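Local coordinates for FBP protein (Leishmania major, PDB 5OEZ) that probably catalyses, with magnesium as cofactor, the hydrolysis of fructose 1,6-bisphosphate to fructose 6-phosphate and phosphate in gluconeogenesis, working as a homotetramer, at residues 227-230 with 231-235; 326-329 with 330-334; 304-307 with 308-311. All coordinates share one frame; numbering follows the deposited sequence.

Overall arrangement
Along the chain the order is contact 1, contact 3, contact 2, all within the C-terminal family region of the fructose-1,6-bisphosphatase. Contact 1 is the first part of helix 227-238 and contact 2 the middle of helix 325-338; their centres lie about 11 Å apart and they touch. Contact 3 sits apart, in the loop between strands 298-300 and 317-323, about 18 Å from contact 2 and 24 Å from contact 1, centre to centre. Strand 317-323 links the two places: it follows that loop and leads into helix 325-338. Contacts 1 and 2 thus belong to one pair of packed helices, and contact 3 to the loop that feeds the strand before the second of them.

Contact 1 (227-230 with 231-235); sequences PWFK and EYIDY
Phe229 reaches forward along its helix to meet Tyr232 and Ile233, one on each flank of its ring. Phe229 CB lies over one face of the Trp228 indole, displaced toward its rim. From there CG swings anti to the backbone N (chi1 -166°), and the side chain runs beside that of Tyr232, the two pointing the same way. On this flank Phe229 CD1 is 4.1 Å from Tyr232 CD2, and Phe229 CE1 comes closer to the same Tyr232 CD2, at 3.8 Å. The two ring planes stand 54° apart, an oblique meeting with centroids separated by 5.6 Å. The other flank belongs to the isoleucine: Phe229 CE2 presses on Ile233 CG1 at 3.5 Å, and at the tip Phe229 CZ meets Ile233 CD1 at 4.0 Å. Trp228 CZ3 lies in the plane of the phenyl ring, at its edge, and Trp225 adds an edge-to-face partner from just ahead of the helix.

Beneath these side chains four backbone bonds close the opening turns, from Glu231 N to Pro227 O (3.0 Å) through to Asp234 N to Lys230 O (2.8 Å). The polar groups on the more exposed side look outward to other elements: Glu231 OE1 forms a salt bridge with Arg337, and Asp234 OD1 is hydrogen-bonded to Tyr222 OH.

The helix is the crossover of a beta-alpha-beta unit, joining strand 214-216 to strand 245-246. Phe229 and Tyr232 rest on Cys267 and Ile265 of strand 265-268, whose last residue, Tyr268, binds fructose 6-phosphate in another structure of this protein, while Trp228 turns to Phe334, Arg335 and Asn338 of helix 325-338.

Contact 2 (326-329 with 330-334); sequences QEVD and LCMAF
Leu330, Asp329 and Val328 carry most of this helical turn. Leu330 N bonds back to Gln326 O at 3.1 Å, and Leu330 CB lies 3.7 Å from the same Gln326 O. With CG anti to the backbone N (chi1 177°), the branched end of Leu330 leads off to Tyr244 and Tyr235.

Asp329 lends its backbone to the next turn, Asp329 O accepting from Ala333 N at 3.0 Å; the N-H...O angle of 136° is the smallest of the four backbone bonds here, so this one is the most bent. Its carboxylate works elsewhere, with OD1 in a salt bridge to Lys298.

Val328 supplies the apolar contact. Val328 CG1 is 4.4 Å from Met332 CG, a loose touch one turn on, and Val328 O receives Met332 N at 3.0 Å while Met332 CG sits 3.4 Å from that oxygen. Both side chains meet Val300, and Met332 also touches Tyr321.

One side of helix 325-338 thus lies on strands 298-300 and 317-323, and another, through Cys331 and Phe334, on helix 227-238. Such a helix pair laid over a mixed sheet is consistent with an outer layer of the alpha-beta-alpha-beta-alpha sandwich of class 1 fructose-1,6-bisphosphatases.

Contact 3 (304-307 with 308-311); sequences GRIL and EQSI
Two overlapping type I beta turns bend the loop between strands 298-300 and 317-323, and Arg305 and Glu308 meet across the first of them. Glu308 N gives its hydrogen to Arg305 O (3.2 Å) and Gln309 N to Ile306 O (3.1 Å), each donor standing well above the plane of the carbonyl it meets.

Over the first turn the charged side chains join. Arg305 NH1 bonds Glu308 OE2 at 3.1 Å in a salt bridge, reaching the oxygen on its anti side and 29° out of the carboxylate plane. Guanidinium and carboxylate planes are 74° apart, so this is a single-point grip; the kink at chi3 (68°) turns NE and the guanidinium, bringing NH1 to the acid. Arg305 CD also lies 3.6 Å from Glu308 OE2. Arg305 NH2 has a second acid, Glu293 of helix 281-294, and the guanidinium therefore ties the loop to that helix.

The other side of the loop is inward. Ile306 packs on Leu281 and Ala289 of the same helix and on Thr318 and Phe322 of strand 317-323. The side chain of Ile306 is about 9 Å from that of Glu284, a manganese ligand in another structure of this protein.

Alongside Ile306 runs Gln309, its NE2 3.6 Å from Ile306 CD1. That amide nitrogen donates to a water at 2.6 Å, and the water donates in turn to Gly304 O at 2.8 Å.

Contact 1 (227-230 with 231-235)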
ATOM      1  N   PRO C 227      23.677 -36.966 -24.953  1.00 47.99           N
ATOM      2  CA  PRO C 227      24.591 -37.668 -24.033  1.00 49.60           C
ATOM      3  C   PRO C 227      25.640 -36.788 -23.344  1.00 44.46           C
ATOM      4  O   PRO C 227      25.883 -36.969 -22.163  1.00 47.76           O
ATOM      5  CB  PRO C 227      25.256 -38.714 -24.934  1.00 46.59           C
ATOM      6  CG  PRO C 227      24.217 -39.020 -25.965  1.00 50.71           C
ATOM      7  CD  PRO C 227      23.431 -37.748 -26.185  1.00 49.16           C
ATOM      8  N   TRP C 228      26.242 -35.847 -24.057  1.00 45.90           N
ATOM      9  CA  TRP C 228      27.246 -34.997 -23.436  1.00 45.82           C
ATOM     10  C   TRP C 228      26.694 -34.209 -22.229  1.00 47.54           C
ATOM     11  O   TRP C 228      27.399 -34.016 -21.250  1.00 43.17           O
ATOM     12  CB  TRP C 228      27.893 -34.062 -24.443  1.00 42.80           C
ATOM     13  CG  TRP C 228      27.044 -32.900 -24.923  1.00 45.37           C
ATOM     14  CD1 TRP C 228      26.353 -32.823 -26.090  1.00 43.91           C
ATOM     15  CD2 TRP C 228      26.849 -31.636 -24.257  1.00 41.93           C
ATOM     16  NE1 TRP C 228      25.731 -31.599 -26.193  1.00 48.22           N
ATOM     17  CE2 TRP C 228      26.012 -30.857 -25.077  1.00 46.90           C
ATOM     18  CE3 TRP C 228      27.297 -31.097 -23.045  1.00 38.04           C
ATOM     19  CZ2 TRP C 228      25.620 -29.553 -24.730  1.00 45.88           C
ATOM     20  CZ3 TRP C 228      26.914 -29.823 -22.704  1.00 44.56           C
ATOM     21  CH2 TRP C 228      26.080 -29.061 -23.542  1.00 47.31           C
ATOM     22  N   PHE C 229      25.433 -33.791 -22.300  1.00 47.35           N
ATOM     23  CA  PHE C 229      24.817 -33.047 -21.218  1.00 43.80           C
ATOM     24  C   PHE C 229      24.423 -33.941 -20.038  1.00 41.44           C
ATOM     25  O   PHE C 229      24.472 -33.504 -18.887  1.00 37.30           O
ATOM     26  CB  PHE C 229      23.615 -32.229 -21.708  1.00 47.46           C
ATOM     27  CG  PHE C 229      23.148 -31.197 -20.709  1.00 47.52           C
ATOM     28  CD1 PHE C 229      23.787 -29.959 -20.618  1.00 40.14           C
ATOM     29  CD2 PHE C 229      22.106 -31.475 -19.844  1.00 44.52           C
ATOM     30  CE1 PHE C 229      23.365 -29.007 -19.688  1.00 42.45           C
ATOM     31  CE2 PHE C 229      21.698 -30.539 -18.904  1.00 45.71           C
ATOM     32  CZ  PHE C 229      22.325 -29.295 -18.834  1.00 40.86           C
ATOM     33  N   LYS C 230      24.047 -35.184 -20.310  1.00 39.20           N
ATOM     34  CA  LYS C 230      23.859 -36.156 -19.230  1.00 42.33           C
ATOM     35  C   LYS C 230      25.157 -36.347 -18.476  1.00 46.74           C
ATOM     36  O   LYS C 230      25.167 -36.396 -17.250  1.00 51.66           O
ATOM     37  CB  LYS C 230      23.399 -37.504 -19.766  1.00 43.34           C
ATOM     38  CG  LYS C 230      22.023 -37.501 -20.396  1.00 45.42           C
ATOM     39  CD  LYS C 230      21.659 -38.915 -20.824  1.00 45.17           C
ATOM     40  CE  LYS C 230      20.311 -38.964 -21.505  1.00 48.62           C
ATOM     41  NZ  LYS C 230      20.127 -40.268 -22.166  1.00 56.90           N
ATOM     42  N   GLU C 231      26.256 -36.463 -19.218  1.00 47.74           N
ATOM     43  CA  GLU C 231      27.563 -36.648 -18.591  1.00 50.16           C
ATOM     44  C   GLU C 231      27.947 -35.474 -17.711  1.00 39.78           C
ATOM     45  O   GLU C 231      28.489 -35.671 -16.634  1.00 42.08           O
ATOM     46  CB  GLU C 231      28.640 -36.909 -19.646  1.00 49.34           C
ATOM     47  CG  GLU C 231      28.475 -38.263 -20.318  1.00 50.56           C
ATOM     48  CD  GLU C 231      29.492 -38.531 -21.421  1.00 54.28           C
ATOM     49  OE1 GLU C 231      30.585 -37.876 -21.453  1.00 60.93           O
ATOM     50  OE2 GLU C 231      29.213 -39.454 -22.237  1.00 60.23           O
ATOM     51  N   TYR C 232      27.659 -34.275 -18.179  1.00 37.69           N
ATOM     52  CA  TYR C 232      27.944 -33.060 -17.426  1.00 44.50           C
ATOM     53  C   TYR C 232      27.165 -33.046 -16.118  1.00 44.01           C
ATOM     54  O   TYR C 232      27.722 -32.783 -15.050  1.00 38.23           O
ATOM     55  CB  TYR C 232      27.615 -31.819 -18.266  1.00 46.79           C
ATOM     56  CG  TYR C 232      27.514 -30.518 -17.483  1.00 50.24           C
ATOM     57  CD1 TYR C 232      28.617 -29.990 -16.834  1.00 52.00           C
ATOM     58  CD2 TYR C 232      26.315 -29.814 -17.403  1.00 49.09           C
ATOM     59  CE1 TYR C 232      28.533 -28.803 -16.141  1.00 44.10           C
ATOM     60  CE2 TYR C 232      26.217 -28.630 -16.693  1.00 43.99           C
ATOM     61  CZ  TYR C 232      27.327 -28.125 -16.067  1.00 46.86           C
ATOM     62  OH  TYR C 232      27.249 -26.923 -15.377  1.00 49.76           O
ATOM     63  N   ILE C 233      25.878 -33.353 -16.206  1.00 45.01           N
ATOM     64  CA  ILE C 233      25.033 -33.369 -15.020  1.00 48.60           C
ATOM     65  C   ILE C 233      25.487 -34.472 -14.052  1.00 50.89           C
ATOM     66  O   ILE C 233      25.589 -34.217 -12.853  1.00 54.72           O
ATOM     67  CB  ILE C 233      23.533 -33.446 -15.373  1.00 49.70           C
ATOM     68  CG1 ILE C 233      23.095 -32.170 -16.107  1.00 50.15           C
ATOM     69  CG2 ILE C 233      22.677 -33.651 -14.125  1.00 47.50           C
ATOM     70  CD1 ILE C 233      23.187 -30.872 -15.307  1.00 51.45           C
ATOM     71  N   ASP C 234      25.806 -35.656 -14.573  1.00 46.46           N
ATOM     72  CA  ASP C 234      26.321 -36.742 -13.730  1.00 53.27           C
ATOM     73  C   ASP C 234      27.612 -36.330 -13.001  1.00 49.10           C
ATOM     74  O   ASP C 234      27.807 -36.666 -11.833  1.00 50.04           O
ATOM     75  CB  ASP C 234      26.540 -38.024 -14.545  1.00 50.20           C
ATOM     76  CG  ASP C 234      25.224 -38.675 -15.016  1.00 60.46           C
ATOM     77  OD1 ASP C 234      24.116 -38.177 -14.705  1.00 64.67           O
ATOM     78  OD2 ASP C 234      25.302 -39.702 -15.734  1.00 76.90           O
ATOM     79  N   TYR C 235      28.467 -35.581 -13.689  1.00 42.04           N
ATOM     80  CA  TYR C 235      29.710 -35.105 -13.108  1.00 42.01           C
ATOM     81  C   TYR C 235      29.447 -34.137 -11.938  1.00 45.80           C
ATOM     82  O   TYR C 235      30.030 -34.304 -10.883  1.00 48.73           O
ATOM     83  CB  TYR C 235      30.576 -34.424 -14.170  1.00 41.71           C
ATOM     84  CG  TYR C 235      31.857 -33.847 -13.611  1.00 49.56           C
ATOM     85  CD1 TYR C 235      32.983 -34.650 -13.422  1.00 48.64           C
ATOM     86  CD2 TYR C 235      31.945 -32.484 -13.256  1.00 51.49           C
ATOM     87  CE1 TYR C 235      34.168 -34.113 -12.911  1.00 48.78           C
ATOM     88  CE2 TYR C 235      33.118 -31.945 -12.724  1.00 45.50           C
ATOM     89  CZ  TYR C 235      34.219 -32.760 -12.552  1.00 50.87           C
ATOM     90  OH  TYR C 235      35.375 -32.249 -12.025  1.00 57.71           O
TER

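Contact 2 (326-329 with 330-334)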
ATOM      1  N   GLN C 326      33.193 -19.590 -15.427  1.00 49.61           N
ATOM      2  CA  GLN C 326      33.857 -20.880 -15.262  1.00 47.72           C
ATOM      3  C   GLN C 326      32.882 -22.051 -15.229  1.00 48.41           C
ATOM      4  O   GLN C 326      33.237 -23.133 -15.649  1.00 50.41           O
ATOM      5  CB  GLN C 326      34.751 -20.891 -14.028  1.00 56.39           C
ATOM      6  CG  GLN C 326      35.955 -19.958 -14.182  1.00 59.68           C
ATOM      7  CD  GLN C 326      36.834 -19.902 -12.950  1.00 61.07           C
ATOM      8  OE1 GLN C 326      36.638 -20.649 -11.983  1.00 77.17           O
ATOM      9  NE2 GLN C 326      37.818 -19.022 -12.984  1.00 73.43           N
ATOM     10  N   GLU C 327      31.656 -21.832 -14.765  1.00 50.47           N
ATOM     11  CA  GLU C 327      30.643 -22.894 -14.782  1.00 43.37           C
ATOM     12  C   GLU C 327      30.155 -23.195 -16.195  1.00 41.11           C
ATOM     13  O   GLU C 327      29.994 -24.355 -16.559  1.00 44.10           O
ATOM     14  CB  GLU C 327      29.440 -22.536 -13.893  1.00 44.66           C
ATOM     15  CG  GLU C 327      29.766 -22.272 -12.425  1.00 46.72           C
ATOM     16  CD  GLU C 327      30.386 -23.453 -11.694  1.00 55.87           C
ATOM     17  OE1 GLU C 327      30.178 -24.630 -12.111  1.00 70.57           O
ATOM     18  OE2 GLU C 327      31.079 -23.199 -10.680  1.00 57.77           O
ATOM     19  N   VAL C 328      29.937 -22.151 -16.994  1.00 46.69           N
ATOM     20  CA  VAL C 328      29.608 -22.326 -18.420  1.00 46.37           C
ATOM     21  C   VAL C 328      30.768 -22.969 -19.194  1.00 39.61           C
ATOM     22  O   VAL C 328      30.516 -23.783 -20.070  1.00 44.08           O
ATOM     23  CB  VAL C 328      29.172 -21.013 -19.095  1.00 38.39           C
ATOM     24  CG1 VAL C 328      28.950 -21.199 -20.592  1.00 37.59           C
ATOM     25  CG2 VAL C 328      27.893 -20.521 -18.461  1.00 43.00           C
ATOM     26  N   ASP C 329      32.022 -22.616 -18.873  1.00 46.27           N
ATOM     27  CA  ASP C 329      33.216 -23.275 -19.495  1.00 50.36           C
ATOM     28  C   ASP C 329      33.277 -24.780 -19.190  1.00 48.83           C
ATOM     29  O   ASP C 329      33.581 -25.555 -20.073  1.00 51.50           O
ATOM     30  CB  ASP C 329      34.544 -22.639 -19.047  1.00 50.45           C
ATOM     31  CG  ASP C 329      34.743 -21.206 -19.574  1.00 56.89           C
ATOM     32  OD1 ASP C 329      34.060 -20.796 -20.537  1.00 54.78           O
ATOM     33  OD2 ASP C 329      35.571 -20.471 -18.988  1.00 65.46           O
ATOM     34  N   LEU C 330      32.958 -25.178 -17.953  1.00 45.83           N
ATOM     35  CA  LEU C 330      32.966 -26.589 -17.579  1.00 52.49           C
ATOM     36  C   LEU C 330      31.900 -27.352 -18.370  1.00 48.14           C
ATOM     37  O   LEU C 330      32.164 -28.433 -18.865  1.00 44.66           O
ATOM     38  CB  LEU C 330      32.749 -26.764 -16.070  1.00 48.63           C
ATOM     39  CG  LEU C 330      32.671 -28.200 -15.529  1.00 53.86           C
ATOM     40  CD1 LEU C 330      34.010 -28.876 -15.690  1.00 53.64           C
ATOM     41  CD2 LEU C 330      32.227 -28.245 -14.072  1.00 53.15           C
ATOM     42  N   CYS C 331      30.721 -26.749 -18.498  1.00 46.53           N
ATOM     43  CA  CYS C 331      29.618 -27.299 -19.279  1.00 47.61           C
ATOM     44  C   CYS C 331      30.008 -27.481 -20.746  1.00 45.83           C
ATOM     45  O   CYS C 331      29.809 -28.537 -21.321  1.00 47.51           O
ATOM     46  CB  CYS C 331      28.393 -26.380 -19.160  1.00 45.17           C
ATOM     47  SG  CYS C 331      26.900 -26.900 -20.025  1.00 48.12           S
ATOM     48  N   MET C 332      30.603 -26.455 -21.340  1.00 43.21           N
ATOM     49  CA  MET C 332      31.037 -26.532 -22.731  1.00 44.36           C
ATOM     50  C   MET C 332      32.167 -27.532 -22.952  1.00 47.64           C
ATOM     51  O   MET C 332      32.323 -28.042 -24.061  1.00 47.27           O
ATOM     52  CB  MET C 332      31.426 -25.143 -23.263  1.00 45.23           C
ATOM     53  CG  MET C 332      30.245 -24.204 -23.475  1.00 43.57           C
ATOM     54  SD  MET C 332      28.901 -24.866 -24.506  1.00 54.65           S
ATOM     55  CE  MET C 332      27.679 -25.329 -23.279  1.00 47.57           C
ATOM     56  N   ALA C 333      32.961 -27.800 -21.917  1.00 44.10           N
ATOM     57  CA  ALA C 333      34.047 -28.773 -22.021  1.00 43.51           C
ATOM     58  C   ALA C 333      33.518 -30.179 -22.254  1.00 47.07           C
ATOM     59  O   ALA C 333      34.161 -30.963 -22.942  1.00 49.37           O
ATOM     60  CB  ALA C 333      34.932 -28.729 -20.787  1.00 40.25           C
ATOM     61  N   PHE C 334      32.377 -30.508 -21.658  1.00 40.51           N
ATOM     62  CA  PHE C 334      31.730 -31.789 -21.939  1.00 36.42           C
ATOM     63  C   PHE C 334      31.208 -31.856 -23.387  1.00 39.68           C
ATOM     64  O   PHE C 334      31.311 -32.888 -24.030  1.00 39.35           O
ATOM     65  CB  PHE C 334      30.605 -32.083 -20.941  1.00 34.86           C
ATOM     66  CG  PHE C 334      31.091 -32.556 -19.606  1.00 41.19           C
ATOM     67  CD1 PHE C 334      31.424 -31.649 -18.595  1.00 37.23           C
ATOM     68  CD2 PHE C 334      31.240 -33.921 -19.355  1.00 37.83           C
ATOM     69  CE1 PHE C 334      31.886 -32.091 -17.354  1.00 37.19           C
ATOM     70  CE2 PHE C 334      31.712 -34.364 -18.138  1.00 38.58           C
ATOM     71  CZ  PHE C 334      32.028 -33.444 -17.128  1.00 40.33           C
TER

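Contact 3 (304-307 with 308-311)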
ATOM      1  N   GLY C 304      28.165 -21.097 -29.821  1.00 52.89           N
ATOM      2  CA  GLY C 304      28.763 -19.836 -29.396  1.00 51.65           C
ATOM      3  C   GLY C 304      27.761 -18.907 -28.748  1.00 51.84           C
ATOM      4  O   GLY C 304      26.669 -19.321 -28.330  1.00 44.17           O
ATOM      5  N   ARG C 305      28.148 -17.641 -28.699  1.00 52.46           N
ATOM      6  CA  ARG C 305      27.379 -16.604 -28.033  1.00 56.70           C
ATOM      7  C   ARG C 305      25.995 -16.459 -28.634  1.00 49.99           C
ATOM      8  O   ARG C 305      25.856 -16.362 -29.848  1.00 47.88           O
ATOM      9  CB  ARG C 305      28.109 -15.251 -28.136  1.00 56.08           C
ATOM     10  CG  ARG C 305      29.400 -15.163 -27.327  1.00 54.37           C
ATOM     11  CD  ARG C 305      30.186 -13.920 -27.694  1.00 54.28           C
ATOM     12  NE  ARG C 305      29.500 -12.702 -27.259  1.00 54.99           N
ATOM     13  CZ  ARG C 305      29.594 -11.501 -27.833  1.00 56.28           C
ATOM     14  NH1 ARG C 305      30.338 -11.283 -28.914  1.00 61.29           N
ATOM     15  NH2 ARG C 305      28.915 -10.484 -27.325  1.00 58.42           N
ATOM     16  N   ILE C 306      24.984 -16.418 -27.767  1.00 44.89           N
ATOM     17  CA  ILE C 306      23.609 -16.107 -28.163  1.00 42.25           C
ATOM     18  C   ILE C 306      23.551 -14.794 -28.960  1.00 44.50           C
ATOM     19  O   ILE C 306      22.857 -14.716 -29.978  1.00 48.97           O
ATOM     20  CB  ILE C 306      22.682 -15.962 -26.923  1.00 43.84           C
ATOM     21  CG1 ILE C 306      22.536 -17.284 -26.154  1.00 44.14           C
ATOM     22  CG2 ILE C 306      21.292 -15.456 -27.306  1.00 42.51           C
ATOM     23  CD1 ILE C 306      21.860 -18.406 -26.911  1.00 51.67           C
ATOM     24  N   LEU C 307      24.269 -13.774 -28.485  1.00 47.78           N
ATOM     25  CA  LEU C 307      24.250 -12.443 -29.101  1.00 46.57           C
ATOM     26  C   LEU C 307      24.812 -12.398 -30.508  1.00 47.94           C
ATOM     27  O   LEU C 307      24.439 -11.515 -31.282  1.00 55.71           O
ATOM     28  CB  LEU C 307      24.968 -11.419 -28.220  1.00 47.18           C
ATOM     29  CG  LEU C 307      24.335 -11.146 -26.845  1.00 52.13           C
ATOM     30  CD1 LEU C 307      25.124 -10.074 -26.107  1.00 53.11           C
ATOM     31  CD2 LEU C 307      22.870 -10.745 -26.958  1.00 51.04           C
ATOM     32  N   GLU C 308      25.666 -13.355 -30.854  1.00 51.52           N
ATOM     33  CA  GLU C 308      26.214 -13.461 -32.228  1.00 58.83           C
ATOM     34  C   GLU C 308      25.318 -14.217 -33.230  1.00 52.85           C
ATOM     35  O   GLU C 308      25.647 -14.249 -34.404  1.00 55.43           O
ATOM     36  CB  GLU C 308      27.607 -14.107 -32.221  1.00 53.84           C
ATOM     37  CG  GLU C 308      28.720 -13.222 -31.671  1.00 64.72           C
ATOM     38  CD  GLU C 308      30.078 -13.928 -31.586  1.00 80.79           C
ATOM     39  OE1 GLU C 308      30.185 -15.111 -31.987  1.00107.13           O
ATOM     40  OE2 GLU C 308      31.050 -13.301 -31.104  1.00 84.36           O
ATOM     41  N   GLN C 309      24.201 -14.800 -32.797  1.00 51.96           N
ATOM     42  CA  GLN C 309      23.321 -15.529 -33.728  1.00 50.50           C
ATOM     43  C   GLN C 309      22.544 -14.575 -34.622  1.00 54.94           C
ATOM     44  O   GLN C 309      22.083 -13.527 -34.168  1.00 59.61           O
ATOM     45  CB  GLN C 309      22.334 -16.420 -32.988  1.00 46.67           C
ATOM     46  CG  GLN C 309      22.984 -17.552 -32.207  1.00 51.52           C
ATOM     47  CD  GLN C 309      21.979 -18.330 -31.367  1.00 62.06           C
ATOM     48  OE1 GLN C 309      20.767 -18.261 -31.598  1.00 63.33           O
ATOM     49  NE2 GLN C 309      22.478 -19.100 -30.400  1.00 63.43           N
ATOM     50  N   SER C 310      22.399 -14.952 -35.890  1.00 58.70           N
ATOM     51  CA  SER C 310      21.572 -14.194 -36.834  1.00 72.32           C
ATOM     52  C   SER C 310      20.087 -14.428 -36.559  1.00 72.53           C
ATOM     53  O   SER C 310      19.682 -15.542 -36.214  1.00 69.76           O
ATOM     54  CB  SER C 310      21.877 -14.601 -38.276  1.00 78.53           C
ATOM     55  OG  SER C 310      23.197 -14.273 -38.630  1.00 90.35           O
ATOM     56  N   ILE C 311      19.296 -13.372 -36.699  1.00 66.29           N
ATOM     57  CA  ILE C 311      17.852 -13.477 -36.654  1.00 68.39           C
ATOM     58  C   ILE C 311      17.350 -13.736 -38.075  1.00 70.13           C
ATOM     59  O   ILE C 311      17.421 -12.866 -38.943  1.00 82.14           O
ATOM     60  CB  ILE C 311      17.198 -12.221 -36.019  1.00 69.30           C
ATOM     61  CG1 ILE C 311      17.520 -12.159 -34.523  1.00 74.18           C
ATOM     62  CG2 ILE C 311      15.685 -12.233 -36.218  1.00 74.38           C
ATOM     63  CD1 ILE C 311      18.443 -11.030 -34.130  1.00 88.80           C
TER
HETATM   64  O   HOH W   1      24.768 -20.295 -30.078  1.00 45.06           O